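Local structure of peroxisomal fatty acid beta-oxidation multifunctional protein MFP2 (Arabidopsis thaliana, 2WTB) at residues 321-332 / 353-361; 86-96 / 264-272. The protein carries out the hydration and NAD-dependent dehydrogenation steps of peroxisomal fatty acid beta-oxidation, acting on long-chain enoyl-CoA and on 3-hydroxyacyl-CoA of varied chain length. One frame throughout, in Å; residues are numbered along the deposited sequence.

Contact 1: 321-332 / 353-361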
ATOM      1  N   GLY A 321      19.467  19.442  -4.601  1.00 83.98           N
ATOM      2  CA  GLY A 321      20.025  18.280  -5.266  1.00 73.69           C
ATOM      3  C   GLY A 321      18.949  17.327  -5.747  1.00 77.24           C
ATOM      4  O   GLY A 321      17.809  17.727  -5.977  1.00 80.07           O
ATOM      5  N   LEU A 322      19.311  16.059  -5.899  1.00 84.19           N
ATOM      6  CA  LEU A 322      18.375  15.061  -6.402  1.00 89.09           C
ATOM      7  C   LEU A 322      17.336  14.705  -5.346  1.00 81.09           C
ATOM      8  O   LEU A 322      16.139  14.665  -5.628  1.00 77.48           O
ATOM      9  CB  LEU A 322      19.122  13.809  -6.875  1.00 92.28           C
ATOM     10  CG  LEU A 322      18.276  12.651  -7.415  1.00 96.85           C
ATOM     11  CD1 LEU A 322      19.013  11.908  -8.521  1.00 91.50           C
ATOM     12  CD2 LEU A 322      17.868  11.698  -6.298  1.00 98.99           C
ATOM     13  N   MET A 323      17.800  14.455  -4.127  1.00 79.92           N
ATOM     14  CA  MET A 323      16.904  14.080  -3.042  1.00 83.28           C
ATOM     15  C   MET A 323      16.066  15.272  -2.581  1.00 84.89           C
ATOM     16  O   MET A 323      14.880  15.131  -2.282  1.00 69.19           O
ATOM     17  CB  MET A 323      17.693  13.495  -1.872  1.00 78.11           C
ATOM     18  CG  MET A 323      16.895  12.509  -1.047  1.00 71.92           C
ATOM     19  SD  MET A 323      16.258  11.163  -2.058  1.00 98.49           S
ATOM     20  CE  MET A 323      15.182  10.346  -0.887  1.00114.99           C
ATOM     21  N   GLY A 324      16.688  16.444  -2.530  1.00 91.76           N
ATOM     22  CA  GLY A 324      15.992  17.658  -2.146  1.00 81.70           C
ATOM     23  C   GLY A 324      14.877  18.015  -3.111  1.00 79.30           C
ATOM     24  O   GLY A 324      13.736  18.223  -2.700  1.00 78.33           O
ATOM     25  N   SER A 325      15.206  18.082  -4.398  1.00 80.67           N
ATOM     26  CA  SER A 325      14.225  18.422  -5.425  1.00 89.89           C
ATOM     27  C   SER A 325      13.047  17.453  -5.408  1.00 86.26           C
ATOM     28  O   SER A 325      11.931  17.810  -5.786  1.00 78.86           O
ATOM     29  CB  SER A 325      14.871  18.442  -6.813  1.00 94.57           C
ATOM     30  OG  SER A 325      15.308  17.150  -7.198  1.00 91.93           O
ATOM     31  N   GLY A 326      13.306  16.225  -4.970  1.00 81.76           N
ATOM     32  CA  GLY A 326      12.264  15.222  -4.853  1.00 80.76           C
ATOM     33  C   GLY A 326      11.263  15.577  -3.771  1.00 79.31           C
ATOM     34  O   GLY A 326      10.053  15.545  -3.999  1.00 77.11           O
ATOM     35  N   ILE A 327      11.773  15.913  -2.589  1.00 67.60           N
ATOM     36  CA  ILE A 327      10.926  16.314  -1.472  1.00 72.60           C
ATOM     37  C   ILE A 327      10.016  17.466  -1.879  1.00 75.83           C
ATOM     38  O   ILE A 327       8.793  17.378  -1.764  1.00 68.81           O
ATOM     39  CB  ILE A 327      11.764  16.762  -0.258  1.00 65.84           C
ATOM     40  CG1 ILE A 327      12.939  15.810  -0.029  1.00 63.91           C
ATOM     41  CG2 ILE A 327      10.892  16.862   0.985  1.00 55.02           C
ATOM     42  CD1 ILE A 327      12.526  14.406   0.315  1.00 59.30           C
ATOM     43  N   ALA A 328      10.627  18.545  -2.355  1.00 77.70           N
ATOM     44  CA  ALA A 328       9.889  19.728  -2.776  1.00 80.21           C
ATOM     45  C   ALA A 328       8.724  19.357  -3.686  1.00 84.16           C
ATOM     46  O   ALA A 328       7.624  19.889  -3.547  1.00 85.17           O
ATOM     47  CB  ALA A 328      10.818  20.708  -3.471  1.00 84.86           C
ATOM     48  N   THR A 329       8.973  18.438  -4.615  1.00 86.50           N
ATOM     49  CA  THR A 329       7.938  17.976  -5.533  1.00 86.12           C
ATOM     50  C   THR A 329       6.748  17.400  -4.774  1.00 77.96           C
ATOM     51  O   THR A 329       5.604  17.788  -5.011  1.00 73.26           O
ATOM     52  CB  THR A 329       8.480  16.909  -6.506  1.00 93.15           C
ATOM     53  OG1 THR A 329       9.430  17.508  -7.397  1.00 94.12           O
ATOM     54  CG2 THR A 329       7.344  16.301  -7.316  1.00 87.83           C
ATOM     55  N   ALA A 330       7.026  16.477  -3.860  1.00 75.79           N
ATOM     56  CA  ALA A 330       5.983  15.843  -3.061  1.00 76.30           C
ATOM     57  C   ALA A 330       5.180  16.866  -2.261  1.00 70.99           C
ATOM     58  O   ALA A 330       3.964  16.737  -2.113  1.00 67.14           O
ATOM     59  CB  ALA A 330       6.592  14.804  -2.132  1.00 73.78           C
ATOM     60  N   LEU A 331       5.868  17.883  -1.751  1.00 70.90           N
ATOM     61  CA  LEU A 331       5.236  18.892  -0.905  1.00 75.86           C
ATOM     62  C   LEU A 331       4.292  19.821  -1.670  1.00 74.95           C
ATOM     63  O   LEU A 331       3.129  19.972  -1.295  1.00 74.03           O
ATOM     64  CB  LEU A 331       6.296  19.700  -0.149  1.00 78.16           C
ATOM     65  CG  LEU A 331       6.978  19.002   1.033  1.00 74.01           C
ATOM     66  CD1 LEU A 331       8.221  19.762   1.473  1.00 75.23           C
ATOM     67  CD2 LEU A 331       6.011  18.837   2.194  1.00 56.87           C
ATOM     68  N   ILE A 332       4.787  20.444  -2.736  1.00 76.88           N
ATOM     69  CA  ILE A 332       3.957  21.344  -3.537  1.00 79.06           C
ATOM     70  C   ILE A 332       2.808  20.602  -4.219  1.00 79.53           C
ATOM     71  O   ILE A 332       1.750  21.179  -4.472  1.00 82.97           O
ATOM     72  CB  ILE A 332       4.775  22.108  -4.601  1.00 76.28           C
ATOM     73  CG1 ILE A 332       5.490  21.132  -5.536  1.00 78.51           C
ATOM     74  CG2 ILE A 332       5.767  23.053  -3.939  1.00 73.91           C
ATOM     75  CD1 ILE A 332       6.283  21.811  -6.632  1.00 80.87           C
ATOM     76  N   GLY A 353      14.997  23.296 -11.619  1.00102.68           N
ATOM     77  CA  GLY A 353      14.827  22.664 -12.913  1.00 99.21           C
ATOM     78  C   GLY A 353      14.381  21.220 -12.801  1.00 99.50           C
ATOM     79  O   GLY A 353      13.491  20.779 -13.527  1.00101.75           O
ATOM     80  N   ARG A 354      15.004  20.478 -11.890  1.00 99.89           N
ATOM     81  CA  ARG A 354      14.642  19.084 -11.669  1.00101.37           C
ATOM     82  C   ARG A 354      13.180  18.973 -11.258  1.00102.30           C
ATOM     83  O   ARG A 354      12.465  18.076 -11.704  1.00104.54           O
ATOM     84  CB  ARG A 354      15.533  18.455 -10.598  1.00 99.60           C
ATOM     85  CG  ARG A 354      16.998  18.359 -10.980  1.00101.67           C
ATOM     86  CD  ARG A 354      17.810  17.717  -9.867  1.00106.89           C
ATOM     87  NE  ARG A 354      19.240  17.739 -10.150  1.00110.59           N
ATOM     88  CZ  ARG A 354      20.042  18.757  -9.858  1.00115.30           C
ATOM     89  NH1 ARG A 354      19.554  19.842  -9.273  1.00114.22           N
ATOM     90  NH2 ARG A 354      21.334  18.693 -10.153  1.00119.22           N
ATOM     91  N   VAL A 355      12.742  19.894 -10.405  1.00 97.28           N
ATOM     92  CA  VAL A 355      11.359  19.913  -9.945  1.00100.67           C
ATOM     93  C   VAL A 355      10.399  20.020 -11.124  1.00110.22           C
ATOM     94  O   VAL A 355       9.547  19.154 -11.320  1.00117.93           O
ATOM     95  CB  VAL A 355      11.100  21.077  -8.972  1.00 95.18           C
ATOM     96  CG1 VAL A 355       9.649  21.074  -8.520  1.00 94.65           C
ATOM     97  CG2 VAL A 355      12.035  20.986  -7.777  1.00 94.11           C
ATOM     98  N   LYS A 356      10.547  21.082 -11.910  1.00110.55           N
ATOM     99  CA  LYS A 356       9.711  21.284 -13.089  1.00107.63           C
ATOM    100  C   LYS A 356       9.725  20.051 -13.986  1.00108.89           C
ATOM    101  O   LYS A 356       8.695  19.661 -14.533  1.00116.04           O
ATOM    102  CB  LYS A 356      10.177  22.511 -13.876  1.00105.32           C
ATOM    103  N   ALA A 357      10.896  19.441 -14.129  1.00105.42           N
ATOM    104  CA  ALA A 357      11.041  18.241 -14.946  1.00109.20           C
ATOM    105  C   ALA A 357      10.203  17.095 -14.389  1.00110.12           C
ATOM    106  O   ALA A 357       9.626  16.312 -15.143  1.00111.08           O
ATOM    107  CB  ALA A 357      12.506  17.835 -15.037  1.00106.12           C
ATOM    108  N   ASN A 358      10.138  17.004 -13.065  1.00107.45           N
ATOM    109  CA  ASN A 358       9.356  15.964 -12.409  1.00104.83           C
ATOM    110  C   ASN A 358       7.859  16.156 -12.618  1.00 98.50           C
ATOM    111  O   ASN A 358       7.101  15.188 -12.668  1.00 97.61           O
ATOM    112  CB  ASN A 358       9.675  15.916 -10.914  1.00105.30           C
ATOM    113  CG  ASN A 358      11.084  15.435 -10.632  1.00115.92           C
ATOM    114  OD1 ASN A 358      11.695  14.746 -11.452  1.00112.63           O
ATOM    115  ND2 ASN A 358      11.608  15.792  -9.464  1.00121.62           N
ATOM    116  N   LEU A 359       7.442  17.411 -12.740  1.00 94.35           N
ATOM    117  CA  LEU A 359       6.034  17.732 -12.945  1.00 98.22           C
ATOM    118  C   LEU A 359       5.642  17.612 -14.416  1.00106.29           C
ATOM    119  O   LEU A 359       4.554  17.135 -14.739  1.00107.02           O
ATOM    120  CB  LEU A 359       5.711  19.134 -12.419  1.00 91.64           C
ATOM    121  CG  LEU A 359       5.515  19.276 -10.906  1.00 90.31           C
ATOM    122  CD1 LEU A 359       6.816  19.042 -10.159  1.00 87.30           C
ATOM    123  CD2 LEU A 359       4.943  20.643 -10.559  1.00 90.17           C
ATOM    124  N   GLN A 360       6.534  18.042 -15.301  1.00107.02           N
ATOM    125  CA  GLN A 360       6.288  17.957 -16.736  1.00113.25           C
ATOM    126  C   GLN A 360       6.200  16.504 -17.188  1.00121.16           C
ATOM    127  O   GLN A 360       5.519  16.187 -18.162  1.00123.87           O
ATOM    128  CB  GLN A 360       7.385  18.686 -17.514  1.00113.15           C
ATOM    129  CG  GLN A 360       7.366  20.195 -17.340  1.00120.32           C
ATOM    130  CD  GLN A 360       8.594  20.865 -17.927  1.00127.29           C
ATOM    131  OE1 GLN A 360       9.562  20.199 -18.294  1.00136.21           O
ATOM    132  NE2 GLN A 360       8.560  22.190 -18.015  1.00119.73           N
ATOM    133  N   SER A 361       6.892  15.626 -16.469  1.00122.58           N
ATOM    134  CA  SER A 361       6.896  14.203 -16.787  1.00121.24           C
ATOM    135  C   SER A 361       5.498  13.598 -16.677  1.00125.73           C
ATOM    136  O   SER A 361       5.044  12.895 -17.582  1.00126.59           O
ATOM    137  CB  SER A 361       7.870  13.455 -15.875  1.00114.67           C
ATOM    138  OG  SER A 361       7.926  12.078 -16.205  1.00111.47           O
TER
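V355 sits against the 321-332 helix with both methyls at work. CG2 lies 3.9 Å from CB of S325 and also touches that residue's carbonyl oxygen, while CG1, turned anti to the backbone N (chi1 180°), meets CD1 of I332 at 3.9 Å and the hydroxyl of T329. Further along, CD1 of L359 packs on CG2 of T329 at 4.0 Å, the two side chains running antiparallel alongside one another. R354 adds its aliphatic part: its CB rests 3.6 Å from OG of S325, and its CD comes near the carbonyl oxygen of G321.

These two helices belong to the NAD-binding domain, whose Rossmann fold runs from strand 315-318 through a glycine-rich turn into helix 322-332; G321, at the N-cap, and G324, in the first turn of the helix, fit the GxGxxG pattern of such folds. The same helix also rests on the sheet, A328 and I332 reaching V338 of strand 338-341 beside their contact with V355. Its axis crosses that of 353-361 at -52°, with a closest approach of 8.8 Å.

Polar contact across the interface is slight. ND2 of N358 gives a nearly straight but weak hydrogen bond to OG1 of T329 (3.5 Å). That hydroxyl donates in turn to O of S325 at 3.0 Å, a carbonyl that also takes the backbone N-H of T329 from the opposite face of its plane.

Contact 2: 86-96 / 264-272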
ATOM      1  N   ALA A  86     -23.357 -20.796   2.416  1.00125.16           N
ATOM      2  CA  ALA A  86     -22.208 -20.084   1.873  1.00120.74           C
ATOM      3  C   ALA A  86     -22.656 -18.823   1.145  1.00114.83           C
ATOM      4  O   ALA A  86     -21.945 -17.818   1.127  1.00114.88           O
ATOM      5  CB  ALA A  86     -21.416 -20.985   0.941  1.00120.98           C
ATOM      6  N   GLY A  87     -23.841 -18.882   0.548  1.00105.39           N
ATOM      7  CA  GLY A  87     -24.377 -17.757  -0.195  1.00 97.03           C
ATOM      8  C   GLY A  87     -25.768 -17.364   0.264  1.00 90.00           C
ATOM      9  O   GLY A  87     -26.607 -16.961  -0.540  1.00 88.56           O
ATOM     10  N   TYR A  88     -26.012 -17.482   1.564  1.00 87.09           N
ATOM     11  CA  TYR A  88     -27.305 -17.116   2.129  1.00 83.32           C
ATOM     12  C   TYR A  88     -27.664 -15.680   1.775  1.00 71.95           C
ATOM     13  O   TYR A  88     -28.784 -15.396   1.353  1.00 63.57           O
ATOM     14  CB  TYR A  88     -27.304 -17.296   3.647  1.00 84.73           C
ATOM     15  CG  TYR A  88     -28.569 -16.809   4.316  1.00 85.19           C
ATOM     16  CD1 TYR A  88     -29.791 -17.418   4.063  1.00 84.46           C
ATOM     17  CD2 TYR A  88     -28.541 -15.742   5.205  1.00 86.46           C
ATOM     18  CE1 TYR A  88     -30.949 -16.978   4.673  1.00 86.06           C
ATOM     19  CE2 TYR A  88     -29.695 -15.296   5.821  1.00 89.11           C
ATOM     20  CZ  TYR A  88     -30.896 -15.917   5.550  1.00 91.72           C
ATOM     21  OH  TYR A  88     -32.048 -15.478   6.161  1.00 97.98           O
ATOM     22  N   ILE A  89     -26.706 -14.776   1.946  1.00 72.39           N
ATOM     23  CA  ILE A  89     -26.929 -13.370   1.637  1.00 71.16           C
ATOM     24  C   ILE A  89     -26.977 -13.145   0.132  1.00 70.59           C
ATOM     25  O   ILE A  89     -27.973 -12.658  -0.403  1.00 74.82           O
ATOM     26  CB  ILE A  89     -25.833 -12.482   2.242  1.00 64.91           C
ATOM     27  CG1 ILE A  89     -25.802 -12.640   3.761  1.00 61.52           C
ATOM     28  CG2 ILE A  89     -26.061 -11.027   1.863  1.00 64.58           C
ATOM     29  CD1 ILE A  89     -24.618 -11.974   4.418  1.00 64.06           C
ATOM     30  N   SER A  90     -25.891 -13.504  -0.541  1.00 73.90           N
ATOM     31  CA  SER A  90     -25.781 -13.331  -1.983  1.00 71.02           C
ATOM     32  C   SER A  90     -27.031 -13.814  -2.710  1.00 72.52           C
ATOM     33  O   SER A  90     -27.579 -13.115  -3.565  1.00 67.65           O
ATOM     34  CB  SER A  90     -24.555 -14.081  -2.509  1.00 69.13           C
ATOM     35  OG  SER A  90     -24.461 -13.978  -3.918  1.00 76.63           O
ATOM     36  N   ILE A  91     -27.487 -15.007  -2.348  1.00 71.49           N
ATOM     37  CA  ILE A  91     -28.564 -15.666  -3.075  1.00 69.06           C
ATOM     38  C   ILE A  91     -29.943 -15.449  -2.453  1.00 72.06           C
ATOM     39  O   ILE A  91     -30.843 -14.919  -3.101  1.00 69.35           O
ATOM     40  CB  ILE A  91     -28.289 -17.173  -3.203  1.00 61.25           C
ATOM     41  CG1 ILE A  91     -26.937 -17.401  -3.883  1.00 54.35           C
ATOM     42  CG2 ILE A  91     -29.403 -17.859  -3.975  1.00 65.95           C
ATOM     43  CD1 ILE A  91     -26.502 -18.842  -3.899  1.00 54.75           C
ATOM     44  N   ASP A  92     -30.106 -15.859  -1.200  1.00 67.14           N
ATOM     45  CA  ASP A  92     -31.411 -15.795  -0.546  1.00 64.41           C
ATOM     46  C   ASP A  92     -31.891 -14.370  -0.287  1.00 67.92           C
ATOM     47  O   ASP A  92     -33.063 -14.060  -0.492  1.00 71.12           O
ATOM     48  CB  ASP A  92     -31.406 -16.588   0.762  1.00 76.35           C
ATOM     49  CG  ASP A  92     -31.510 -18.083   0.538  1.00 87.87           C
ATOM     50  OD1 ASP A  92     -31.763 -18.814   1.518  1.00 95.38           O
ATOM     51  OD2 ASP A  92     -31.345 -18.526  -0.618  1.00 90.52           O
ATOM     52  N   ILE A  93     -30.986 -13.507   0.165  1.00 63.88           N
ATOM     53  CA  ILE A  93     -31.356 -12.141   0.525  1.00 59.86           C
ATOM     54  C   ILE A  93     -31.303 -11.187  -0.662  1.00 58.30           C
ATOM     55  O   ILE A  93     -32.303 -10.558  -1.010  1.00 70.21           O
ATOM     56  CB  ILE A  93     -30.459 -11.585   1.650  1.00 64.73           C
ATOM     57  CG1 ILE A  93     -30.530 -12.490   2.880  1.00 83.37           C
ATOM     58  CG2 ILE A  93     -30.874 -10.165   2.007  1.00 48.12           C
ATOM     59  CD1 ILE A  93     -31.939 -12.794   3.325  1.00 91.23           C
ATOM     60  N   ILE A  94     -30.134 -11.079  -1.278  1.00 46.80           N
ATOM     61  CA  ILE A  94     -29.929 -10.121  -2.357  1.00 61.50           C
ATOM     62  C   ILE A  94     -30.629 -10.517  -3.658  1.00 62.89           C
ATOM     63  O   ILE A  94     -31.303  -9.696  -4.283  1.00 62.58           O
ATOM     64  CB  ILE A  94     -28.428  -9.899  -2.623  1.00 60.45           C
ATOM     65  CG1 ILE A  94     -27.807  -9.072  -1.495  1.00 57.37           C
ATOM     66  CG2 ILE A  94     -28.218  -9.208  -3.953  1.00 59.67           C
ATOM     67  CD1 ILE A  94     -26.366  -8.693  -1.744  1.00 60.36           C
ATOM     68  N   THR A  95     -30.474 -11.774  -4.058  1.00 55.42           N
ATOM     69  CA  THR A  95     -30.979 -12.234  -5.351  1.00 48.82           C
ATOM     70  C   THR A  95     -32.464 -12.582  -5.336  1.00 50.66           C
ATOM     71  O   THR A  95     -33.226 -12.123  -6.187  1.00 57.43           O
ATOM     72  CB  THR A  95     -30.180 -13.446  -5.858  1.00 48.73           C
ATOM     73  OG1 THR A  95     -28.813 -13.064  -6.054  1.00 42.16           O
ATOM     74  CG2 THR A  95     -30.753 -13.955  -7.171  1.00 48.39           C
ATOM     75  N   ASP A  96     -32.871 -13.393  -4.368  1.00 54.54           N
ATOM     76  CA  ASP A  96     -34.247 -13.869  -4.302  1.00 55.81           C
ATOM     77  C   ASP A  96     -35.184 -12.867  -3.634  1.00 65.89           C
ATOM     78  O   ASP A  96     -36.176 -12.447  -4.226  1.00 73.49           O
ATOM     79  CB  ASP A  96     -34.309 -15.217  -3.581  1.00 52.70           C
ATOM     80  CG  ASP A  96     -33.674 -16.336  -4.386  1.00 76.17           C
ATOM     81  OD1 ASP A  96     -33.475 -16.149  -5.607  1.00 73.91           O
ATOM     82  OD2 ASP A  96     -33.378 -17.401  -3.802  1.00 86.41           O
ATOM     83  N   ARG A 264     -27.568 -18.507 -11.926  1.00 64.33           N
ATOM     84  CA  ARG A 264     -27.773 -19.171 -10.642  1.00 73.51           C
ATOM     85  C   ARG A 264     -26.647 -20.143 -10.300  1.00 77.72           C
ATOM     86  O   ARG A 264     -26.295 -20.305  -9.130  1.00 75.23           O
ATOM     87  CB  ARG A 264     -29.125 -19.883 -10.599  1.00 84.18           C
ATOM     88  CG  ARG A 264     -29.484 -20.389  -9.216  1.00 96.01           C
ATOM     89  CD  ARG A 264     -30.984 -20.505  -9.030  1.00108.72           C
ATOM     90  NE  ARG A 264     -31.337 -20.559  -7.615  1.00111.40           N
ATOM     91  CZ  ARG A 264     -31.535 -19.486  -6.857  1.00 92.53           C
ATOM     92  NH1 ARG A 264     -31.418 -18.274  -7.381  1.00 77.39           N
ATOM     93  NH2 ARG A 264     -31.850 -19.626  -5.576  1.00 63.67           N
ATOM     94  N   ALA A 265     -26.088 -20.787 -11.318  1.00 63.89           N
ATOM     95  CA  ALA A 265     -24.926 -21.642 -11.120  1.00 68.66           C
ATOM     96  C   ALA A 265     -23.729 -20.780 -10.740  1.00 73.45           C
ATOM     97  O   ALA A 265     -22.945 -21.136  -9.860  1.00 74.73           O
ATOM     98  CB  ALA A 265     -24.626 -22.442 -12.382  1.00 66.80           C
ATOM     99  N   GLY A 266     -23.602 -19.637 -11.406  1.00 63.58           N
ATOM    100  CA  GLY A 266     -22.514 -18.718 -11.140  1.00 69.88           C
ATOM    101  C   GLY A 266     -22.481 -18.255  -9.698  1.00 62.98           C
ATOM    102  O   GLY A 266     -21.415 -18.179  -9.089  1.00 63.75           O
ATOM    103  N   LEU A 267     -23.652 -17.946  -9.149  1.00 67.16           N
ATOM    104  CA  LEU A 267     -23.746 -17.479  -7.771  1.00 68.29           C
ATOM    105  C   LEU A 267     -23.173 -18.503  -6.799  1.00 75.64           C
ATOM    106  O   LEU A 267     -22.239 -18.212  -6.055  1.00 80.47           O
ATOM    107  CB  LEU A 267     -25.197 -17.152  -7.405  1.00 66.01           C
ATOM    108  CG  LEU A 267     -25.801 -15.923  -8.087  1.00 73.92           C
ATOM    109  CD1 LEU A 267     -27.236 -15.699  -7.636  1.00 71.40           C
ATOM    110  CD2 LEU A 267     -24.958 -14.692  -7.809  1.00 57.74           C
ATOM    111  N   GLU A 268     -23.735 -19.706  -6.816  1.00 82.97           N
ATOM    112  CA  GLU A 268     -23.287 -20.769  -5.927  1.00 89.01           C
ATOM    113  C   GLU A 268     -21.794 -21.052  -6.092  1.00 92.85           C
ATOM    114  O   GLU A 268     -21.119 -21.440  -5.137  1.00 70.84           O
ATOM    115  CB  GLU A 268     -24.117 -22.033  -6.154  1.00 69.75           C
ATOM    116  CG  GLU A 268     -25.584 -21.851  -5.800  1.00 93.72           C
ATOM    117  CD  GLU A 268     -26.459 -22.989  -6.287  1.00 99.82           C
ATOM    118  OE1 GLU A 268     -25.927 -23.925  -6.925  1.00 96.80           O
ATOM    119  OE2 GLU A 268     -27.681 -22.943  -6.033  1.00104.27           O
ATOM    120  N   LYS A 269     -21.282 -20.844  -7.302  1.00 68.80           N
ATOM    121  CA  LYS A 269     -19.860 -21.026  -7.572  1.00 69.88           C
ATOM    122  C   LYS A 269     -19.040 -19.960  -6.858  1.00 81.34           C
ATOM    123  O   LYS A 269     -17.968 -20.244  -6.323  1.00 70.27           O
ATOM    124  CB  LYS A 269     -19.586 -20.977  -9.075  1.00 69.39           C
ATOM    125  CG  LYS A 269     -18.364 -21.774  -9.510  1.00 79.08           C
ATOM    126  CD  LYS A 269     -17.067 -21.084  -9.133  1.00 82.57           C
ATOM    127  CE  LYS A 269     -15.859 -21.950  -9.472  1.00 88.05           C
ATOM    128  NZ  LYS A 269     -15.763 -23.161  -8.609  1.00 87.39           N
ATOM    129  N   GLU A 270     -19.550 -18.731  -6.864  1.00 76.78           N
ATOM    130  CA  GLU A 270     -18.905 -17.620  -6.177  1.00 76.91           C
ATOM    131  C   GLU A 270     -18.969 -17.817  -4.667  1.00 79.44           C
ATOM    132  O   GLU A 270     -17.989 -17.591  -3.958  1.00 82.22           O
ATOM    133  N   ALA A 271     -20.130 -18.246  -4.181  1.00 74.58           N
ATOM    134  CA  ALA A 271     -20.315 -18.516  -2.762  1.00 67.46           C
ATOM    135  C   ALA A 271     -19.301 -19.538  -2.263  1.00 78.09           C
ATOM    136  O   ALA A 271     -18.802 -19.437  -1.141  1.00 80.19           O
ATOM    137  CB  ALA A 271     -21.729 -19.002  -2.500  1.00 69.62           C
ATOM    138  N   GLU A 272     -18.998 -20.521  -3.106  1.00 76.58           N
ATOM    139  CA  GLU A 272     -18.030 -21.557  -2.767  1.00 80.45           C
ATOM    140  C   GLU A 272     -16.606 -21.011  -2.796  1.00 77.22           C
ATOM    141  O   GLU A 272     -15.827 -21.236  -1.872  1.00 80.01           O
ATOM    142  CB  GLU A 272     -18.162 -22.745  -3.725  1.00 80.67           C
ATOM    143  CG  GLU A 272     -17.192 -23.884  -3.444  1.00 92.36           C
ATOM    144  CD  GLU A 272     -17.358 -25.046  -4.408  1.00 93.19           C
ATOM    145  OE1 GLU A 272     -18.336 -25.044  -5.186  1.00 83.14           O
ATOM    146  OE2 GLU A 272     -16.509 -25.962  -4.387  1.00 98.98           O
TER
HETATM  147  O   HOH W   1     -22.100 -15.068  -4.571  1.00 71.63           O
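The crotonase-type hydratase/isomerase domain contributes helix 88-99, and here its first turns pack against helix 263-277, which comes much later in the chain; the two segments run at 138° to each other. Helix 88-99 has a wide pi-type turn in this part. Just ahead of the helix, the backbone of G87 lies against A271, whose CB is 3.7 Å from N of G87; a CB on G87 would run into that methyl.

I91 and L267 make the apolar centre, lying side by side and pointing opposite ways, with CG1 of I91 3.9 Å from CB of L267. The CD1 tip of I91 reaches on to CG of E268. L267 then meets T95 tip to tip, its CD1 3.5 Å from OG1, a hydroxyl already engaged with O of S90 (2.8 Å) and with R153 of helix 150-158. Beside them a water bound to OG of S90 makes a weak, long bond to O of L267. S90 is about 7 Å, side chain to side chain, from E119, the predicted nucleophile.

At the outer end R264, extended from CG to NE, brings its guanidinium to the carboxylate of D96, their planes 21° apart. NH2 bonds the syn lone pair of OD2 at 3.2 Å, and NH1 makes a weak bond to OD1, the two forming a salt bridge. CG2 of I91 lies 3.4 Å from NH2, approaching obliquely. With an alanine here in place of the aspartate, R264 would probably lose its carboxylate mate and be freer to turn. OD2 of D92 stays 5.1 Å from NH2 of R264, too far to bond, though its charge probably adds to the pull on the guanidinium at this edge.

In the fold
Contact 1 and contact 2 share no helices and lie on opposite sides of the chain's centre, with their nearest atoms about 40 Å apart. Each joins a pair of helices, but over different distances along the chain: 321-332 and 353-361 are near neighbours inside the NAD-binding domain, whereas 86-96 and 264-272 are separated by 167 residues and tie the hydratase/isomerase region to a later helix. Contact 1 is the more buried: methyls, small hydroxyls and the aliphatic part of an arginine, with one weak hydrogen bond across it. Contact 2 is partly buried, with an apolar middle, a loosely linked water at its side, and a salt bridge toward the surface.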